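Local coordinates for NADH-rubredoxin oxidoreductase (PDB 3KLJ), which passes electrons from NADH through its FAD to rubredoxin, which in turn feeds the dioxygen-scavenging enzymes of an obligate anaerobe, at residues K11-G16 and K93-K98; T86-N91 and L108-G113. All coordinates share one frame; numbering follows the deposited sequence. Where two conformers were deposited one is given.

In the fold
Contacts 1 and 2, with centres about 6 Å apart, join the same two sheets of the FAD-binding domain: the parallel one, where strands 12-15 and 107-110 are neighbours, and the antiparallel meander of strands 85-89, 94-97 and 102-104. Along the chain the segments alternate, 11-16, 86-91, 93-98, 108-113, so the two contacts interlock. They also meet directly, through probable hydrogen bonds from Ala111 N to Leu15 O and from Thr86 N to Thr96 O. Both parallel strands run into turns on the FAD, so each contact continues, beyond its strand, into part of the FAD pocket.

Contact 1. Residues K11-G16 and K93-K98; sequences KILILG and KLVTLK. With FAD (flavin-adenine dinucleotide), chain B.
Val95 points its two methyl groups at two successive inward-facing leucines of strand 12-15. Val95 CG2 meets Leu13 CD1 at 3.7 Å, with the valine CB only slightly farther from that same methyl, while Val95 CG1 lies 4.4 Å from Leu15 CD1, a looser approach. The fork is set by the valine's first torsion: with CG1 anti to the backbone N (chi1 168°), CG2 swings to the side of that nitrogen and so reaches Leu13. Leu13 comes at it aslant rather than end on, and its own chi1 of -137° is well off a staggered value. On Leu15 the two branches divide the work. CD1 faces the meander, whereas Leu15 CD2 stands over one face of the adenine, 3.4 Å from FAD N1A and 3.6 Å from FAD C6A, an apolar lid on the six-membered ring. Here the general plan of the glutathione reductase fold shows itself: the first strand of the FAD-binding Rossmann-type unit runs straight into its glycine-rich turn, and an antiparallel meander packs against the same sheet. Gly16 probably opens a GxGxxG turn of the Rossmann type, as in relatives of this fold. Its lack of a side chain lets Gly16 CA come within 3.2 Å of FAD O4B on the adenosine ribose, and its backbone angles, which leave no room for a CB beside the preceding carbonyl O, call for glycine as well. No hydrogen bond passes between 11-16 and 93-98; the contact is buried and wholly apolar, with Ala85 touching both Leu15 and Val95, and Ile103 touching Leu13. At the start of strand 94-97, Lys93 and Leu94 together face Asp89 in a G1 beta bulge. The extended side chain of Lys93 ends in NZ, which forms a salt bridge with Asp259 and a hydrogen bond to Glu106 O.

Contact 2. Residues T86-N91 and L108-G113; sequences TSIDPN and LIIASG. With FAD (flavin-adenine dinucleotide), chain B.
Ile88 reaches out from strand 85-89 and meets Leu108 and Ile110 tip to tip, its CD1 lying 3.9 Å from both Leu108 CD2 and Ile110 CD1. One methyl thus bridges two residues that lie two positions apart on strand 107-110. The isoleucine's other branch helps: Ile88 CG2 is also 3.9 Å from Leu108 CD2, so the leucine methyl sits against both arms of Ile88. Leu108 can present that methyl because CG is anti to its backbone N (chi1 -180°), which brings CD2 against Ile88. Ile110 offers just the end of its longer arm. Here the meander packs on the parallel sheet of the FAD-binding domain of the glutathione reductase fold, in a buried contact with no hydrogen bonds between the two segments.

Past this apolar cluster the chain leaves the strand and turns to the cofactor. Ser112 CB stands over the adenine, 3.7 Å from FAD N7A and on the same face as the Leu15 methyl. With chi1 at 54°, the serine OG is directed to a hydrogen bond with the carbonyl of Asn232. Next comes Gly113, where phi is positive (58°) and the absence of a side chain lets the pyrophosphate lie against the backbone, Gly113 CA being 3.1 Å from FAD O3P.

Thr86 and Ser87 both face Thr96 in a classic beta bulge, one step before Ile88. Strand 85-89 is an outer strand of the meander, while strand 107-110 lies between strands 12-15 and 260-262 of the parallel sheet. Leu108 leans on Leu13 and Val95, and Ile110 on Ile260 and Ala262.

Contact 1. Residues K11-G16 and K93-K98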
# COMPACT_ATOMS: atom_id res chain seq x y z
N LYS A 11 -6.28 25.41 14.15
CA LYS A 11 -7.52 24.68 14.39
C LYS A 11 -7.31 23.20 14.07
O LYS A 11 -7.40 22.33 14.95
CB LYS A 11 -8.67 25.26 13.55
CG LYS A 11 -9.47 26.41 14.19
CD LYS A 11 -8.69 27.70 14.27
CE LYS A 11 -9.59 28.92 14.07
NZ LYS A 11 -10.79 28.89 14.96
N ILE A 12 -7.02 22.92 12.79
CA ILE A 12 -6.80 21.56 12.32
C ILE A 12 -5.33 21.31 12.03
O ILE A 12 -4.73 21.95 11.15
CB ILE A 12 -7.64 21.24 11.06
CG1 ILE A 12 -9.11 21.59 11.30
CG2 ILE A 12 -7.44 19.78 10.63
CD1 ILE A 12 -10.04 21.00 10.29
N LEU A 13 -4.75 20.39 12.80
CA LEU A 13 -3.39 19.94 12.60
C LEU A 13 -3.42 18.59 11.90
O LEU A 13 -4.06 17.65 12.37
CB LEU A 13 -2.67 19.76 13.93
CG LEU A 13 -1.22 20.25 14.04
CD1 LEU A 13 -0.39 19.37 14.98
CD2 LEU A 13 -0.54 20.43 12.69
N ILE A 14 -2.73 18.52 10.76
CA ILE A 14 -2.63 17.29 9.99
C ILE A 14 -1.20 16.76 10.06
O ILE A 14 -0.25 17.40 9.57
CB ILE A 14 -3.10 17.50 8.54
CG1 ILE A 14 -4.59 17.83 8.51
CG2 ILE A 14 -2.83 16.26 7.68
CD1 ILE A 14 -5.10 18.26 7.16
N LEU A 15 -1.06 15.59 10.68
CA LEU A 15 0.23 14.96 10.89
C LEU A 15 0.53 13.97 9.76
O LEU A 15 0.03 12.83 9.75
CB LEU A 15 0.24 14.27 12.26
CG LEU A 15 1.56 14.03 12.99
CD1 LEU A 15 1.32 13.67 14.48
CD2 LEU A 15 2.39 12.95 12.29
N GLY A 16 1.34 14.43 8.81
CA GLY A 16 1.69 13.68 7.61
C GLY A 16 1.02 14.27 6.38
O GLY A 16 -0.19 14.51 6.38
N LYS A 93 -3.14 19.27 24.08
CA LYS A 93 -3.31 19.41 22.64
C LYS A 93 -2.06 20.01 21.99
O LYS A 93 -2.14 20.99 21.25
CB LYS A 93 -4.58 20.22 22.31
CG LYS A 93 -5.87 19.50 22.70
CD LYS A 93 -7.09 20.16 22.09
CE LYS A 93 -8.29 19.23 22.12
NZ LYS A 93 -9.48 19.87 21.50
N LEU A 94 -0.92 19.40 22.28
CA LEU A 94 0.37 19.86 21.76
C LEU A 94 1.09 18.71 21.06
O LEU A 94 1.17 17.60 21.60
CB LEU A 94 1.25 20.42 22.89
CG LEU A 94 0.81 21.63 23.73
CD1 LEU A 94 1.78 21.88 24.88
CD2 LEU A 94 0.68 22.89 22.89
N VAL A 95 1.59 18.98 19.86
CA VAL A 95 2.41 18.03 19.14
C VAL A 95 3.86 18.53 19.16
O VAL A 95 4.13 19.69 18.86
CB VAL A 95 1.89 17.83 17.69
CG1 VAL A 95 2.90 17.07 16.84
CG2 VAL A 95 0.55 17.09 17.72
N THR A 96 4.78 17.65 19.54
CA THR A 96 6.20 18.01 19.60
C THR A 96 6.91 17.48 18.37
O THR A 96 6.81 16.29 18.03
CB THR A 96 6.88 17.46 20.86
OG1 THR A 96 6.16 17.88 22.02
CG2 THR A 96 8.31 17.97 20.96
N LEU A 97 7.63 18.37 17.71
CA LEU A 97 8.42 18.04 16.54
C LEU A 97 9.86 17.67 16.90
O LEU A 97 10.29 17.85 18.05
CB LEU A 97 8.40 19.20 15.53
CG LEU A 97 7.02 19.71 15.12
CD1 LEU A 97 7.11 21.11 14.51
CD2 LEU A 97 6.32 18.74 14.17
N LYS A 98 10.59 17.17 15.91
CA LYS A 98 12.00 16.80 16.05
C LYS A 98 12.86 17.99 16.52
O LYS A 98 13.70 17.83 17.41
CB LYS A 98 12.53 16.23 14.72
CG LYS A 98 13.95 15.67 14.79
CD LYS A 98 14.00 14.34 15.53
CE LYS A 98 15.41 14.02 15.98
NZ LYS A 98 15.51 12.64 16.52
PA FAD B . 1.72 8.04 2.95
O1A FAD B . 2.83 7.15 3.44
O2A FAD B . 1.60 8.04 1.44
O5B FAD B . 1.95 9.53 3.48
C5B FAD B . 2.25 9.77 4.85
C4B FAD B . 3.21 10.96 4.95
O4B FAD B . 3.42 11.29 6.32
C3B FAD B . 4.58 10.61 4.37
O3B FAD B . 4.96 11.62 3.45
C2B FAD B . 5.52 10.57 5.56
O2B FAD B . 6.80 11.07 5.27
C1B FAD B . 4.80 11.46 6.57
N9A FAD B . 5.14 11.16 7.97
C8A FAD B . 5.40 9.94 8.53
N7A FAD B . 5.66 10.11 9.84
C5A FAD B . 5.55 11.42 10.14
C6A FAD B . 5.72 12.13 11.33
N6A FAD B . 6.31 11.55 12.38
N1A FAD B . 5.55 13.50 11.32
C2A FAD B . 5.22 14.17 10.15
N3A FAD B . 5.07 13.46 8.98
C4A FAD B . 5.23 12.10 8.97
N1 FAD B . -1.70 1.55 -3.31
C2 FAD B . -2.71 1.10 -4.15
O2 FAD B . -3.86 1.13 -3.77
N3 FAD B . -2.42 0.64 -5.42
C4 FAD B . -1.11 0.61 -5.86
O4 FAD B . -0.89 0.18 -6.99
C4X FAD B . -0.08 1.05 -5.01
N5 FAD B . 1.24 1.04 -5.44
C5X FAD B . 2.25 1.48 -4.60
C6 FAD B . 3.58 1.46 -5.03
C7 FAD B . 4.59 1.92 -4.17
C7M FAD B . 6.02 1.90 -4.63
C8 FAD B . 4.28 2.38 -2.90
C8M FAD B . 5.34 2.88 -1.95
C9 FAD B . 2.95 2.39 -2.48
C9A FAD B . 1.93 1.95 -3.32
N10 FAD B . 0.61 1.97 -2.90
C10 FAD B . -0.39 1.52 -3.74
C1' FAD B . 0.27 2.44 -1.52
C2' FAD B . -0.21 3.88 -1.51
O2' FAD B . 0.86 4.71 -1.91
C3' FAD B . -0.62 4.20 -0.08
O3' FAD B . -1.76 3.43 0.26
C4' FAD B . -0.95 5.66 0.14
O4' FAD B . 0.15 6.48 -0.23
C5' FAD B . -1.23 5.87 1.62
O5' FAD B . -1.34 7.26 1.83
P FAD B . -1.14 7.85 3.29
O1P FAD B . -1.36 9.35 3.24
O2P FAD B . -1.99 7.12 4.30
O3P FAD B . 0.39 7.51 3.68

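Contact 2. Residues T86-N91 and L108-G113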
# COMPACT_ATOMS: atom_id res chain seq x y z
N THR A 86 7.34 13.92 16.80
CA THR A 86 7.95 12.88 17.63
C THR A 86 7.07 12.52 18.82
O THR A 86 7.17 11.41 19.34
CB THR A 86 9.34 13.29 18.18
OG1 THR A 86 9.27 14.61 18.74
CG2 THR A 86 10.40 13.27 17.08
N SER A 87 6.22 13.46 19.24
CA SER A 87 5.41 13.32 20.46
C SER A 87 4.03 13.94 20.29
O SER A 87 3.87 14.91 19.55
CB SER A 87 6.09 14.01 21.65
OG SER A 87 6.83 13.10 22.42
N ILE A 88 3.05 13.37 20.99
CA ILE A 88 1.72 13.96 21.11
C ILE A 88 1.36 14.06 22.60
O ILE A 88 1.50 13.08 23.34
CB ILE A 88 0.61 13.15 20.37
CG1 ILE A 88 0.95 12.96 18.89
CG2 ILE A 88 -0.74 13.87 20.49
CD1 ILE A 88 0.06 11.92 18.19
N ASP A 89 0.91 15.24 23.01
CA ASP A 89 0.36 15.48 24.35
C ASP A 89 -1.14 15.81 24.22
O ASP A 89 -1.52 16.98 24.12
CB ASP A 89 1.16 16.60 25.02
CG ASP A 89 0.59 17.02 26.37
OD1 ASP A 89 1.09 18.02 26.91
OD2 ASP A 89 -0.34 16.36 26.90
N PRO A 90 -1.99 14.77 24.22
CA PRO A 90 -3.43 14.93 23.98
C PRO A 90 -4.20 15.83 24.93
O PRO A 90 -5.17 16.46 24.49
CB PRO A 90 -3.95 13.50 24.09
CG PRO A 90 -2.81 12.68 23.55
CD PRO A 90 -1.60 13.35 24.18
N ASN A 91 -3.80 15.90 26.20
CA ASN A 91 -4.52 16.70 27.20
C ASN A 91 -4.24 18.19 27.06
O ASN A 91 -5.09 19.03 27.37
CB ASN A 91 -4.19 16.23 28.62
CG ASN A 91 -4.65 14.81 28.88
OD1 ASN A 91 -5.65 14.58 29.55
ND2 ASN A 91 -3.92 13.84 28.34
N LEU A 108 -6.63 17.11 15.82
CA LEU A 108 -5.45 16.48 15.25
C LEU A 108 -5.87 15.32 14.34
O LEU A 108 -6.62 14.43 14.75
CB LEU A 108 -4.52 15.96 16.37
CG LEU A 108 -3.22 15.26 15.95
CD1 LEU A 108 -2.28 16.22 15.21
CD2 LEU A 108 -2.50 14.62 17.13
N ILE A 109 -5.38 15.35 13.11
CA ILE A 109 -5.62 14.24 12.19
C ILE A 109 -4.29 13.55 11.91
O ILE A 109 -3.38 14.16 11.34
CB ILE A 109 -6.24 14.73 10.87
CG1 ILE A 109 -7.60 15.41 11.15
CG2 ILE A 109 -6.37 13.58 9.87
CD1 ILE A 109 -8.22 16.06 9.92
N ILE A 110 -4.17 12.30 12.34
CA ILE A 110 -2.94 11.52 12.12
C ILE A 110 -3.00 10.76 10.79
O ILE A 110 -3.82 9.84 10.61
CB ILE A 110 -2.66 10.53 13.29
CG1 ILE A 110 -2.57 11.28 14.62
CG2 ILE A 110 -1.37 9.74 13.03
CD1 ILE A 110 -2.60 10.36 15.87
N ALA A 111 -2.12 11.14 9.87
CA ALA A 111 -2.10 10.59 8.52
C ALA A 111 -0.65 10.26 8.13
O ALA A 111 -0.17 10.64 7.06
CB ALA A 111 -2.74 11.59 7.55
N SER A 112 0.04 9.56 9.02
CA SER A 112 1.50 9.36 8.92
C SER A 112 1.89 8.14 8.08
O SER A 112 3.06 7.79 8.02
CB SER A 112 2.10 9.25 10.31
OG SER A 112 1.42 8.23 11.04
N GLY A 113 0.91 7.50 7.44
CA GLY A 113 1.20 6.43 6.48
C GLY A 113 1.98 5.23 7.00
O GLY A 113 1.78 4.77 8.13
PA FAD B . 1.72 8.04 2.95
O1A FAD B . 2.83 7.15 3.44
O2A FAD B . 1.60 8.04 1.44
O5B FAD B . 1.95 9.53 3.48
C5B FAD B . 2.25 9.77 4.85
C4B FAD B . 3.21 10.96 4.95
O4B FAD B . 3.42 11.29 6.32
C3B FAD B . 4.58 10.61 4.37
O3B FAD B . 4.96 11.62 3.45
C2B FAD B . 5.52 10.57 5.56
O2B FAD B . 6.80 11.07 5.27
C1B FAD B . 4.80 11.46 6.57
N9A FAD B . 5.14 11.16 7.97
C8A FAD B . 5.40 9.94 8.53
N7A FAD B . 5.66 10.11 9.84
C5A FAD B . 5.55 11.42 10.14
C6A FAD B . 5.72 12.13 11.33
N6A FAD B . 6.31 11.55 12.38
N1A FAD B . 5.55 13.50 11.32
C2A FAD B . 5.22 14.17 10.15
N3A FAD B . 5.07 13.46 8.98
C4A FAD B . 5.23 12.10 8.97
N1 FAD B . -1.70 1.55 -3.31
C2 FAD B . -2.71 1.10 -4.15
O2 FAD B . -3.86 1.13 -3.77
N3 FAD B . -2.42 0.64 -5.42
C4 FAD B . -1.11 0.61 -5.86
O4 FAD B . -0.89 0.18 -6.99
C4X FAD B . -0.08 1.05 -5.01
N5 FAD B . 1.24 1.04 -5.44
C5X FAD B . 2.25 1.48 -4.60
C6 FAD B . 3.58 1.46 -5.03
C7 FAD B . 4.59 1.92 -4.17
C7M FAD B . 6.02 1.90 -4.63
C8 FAD B . 4.28 2.38 -2.90
C8M FAD B . 5.34 2.88 -1.95
C9 FAD B . 2.95 2.39 -2.48
C9A FAD B . 1.93 1.95 -3.32
N10 FAD B . 0.61 1.97 -2.90
C10 FAD B . -0.39 1.52 -3.74
C1' FAD B . 0.27 2.44 -1.52
C2' FAD B . -0.21 3.88 -1.51
O2' FAD B . 0.86 4.71 -1.91
C3' FAD B . -0.62 4.20 -0.08
O3' FAD B . -1.76 3.43 0.26
C4' FAD B . -0.95 5.66 0.14
O4' FAD B . 0.15 6.48 -0.23
C5' FAD B . -1.23 5.87 1.62
O5' FAD B . -1.34 7.26 1.83
P FAD B . -1.14 7.85 3.29
O1P FAD B . -1.36 9.35 3.24
O2P FAD B . -1.99 7.12 4.30
O3P FAD B . 0.39 7.51 3.68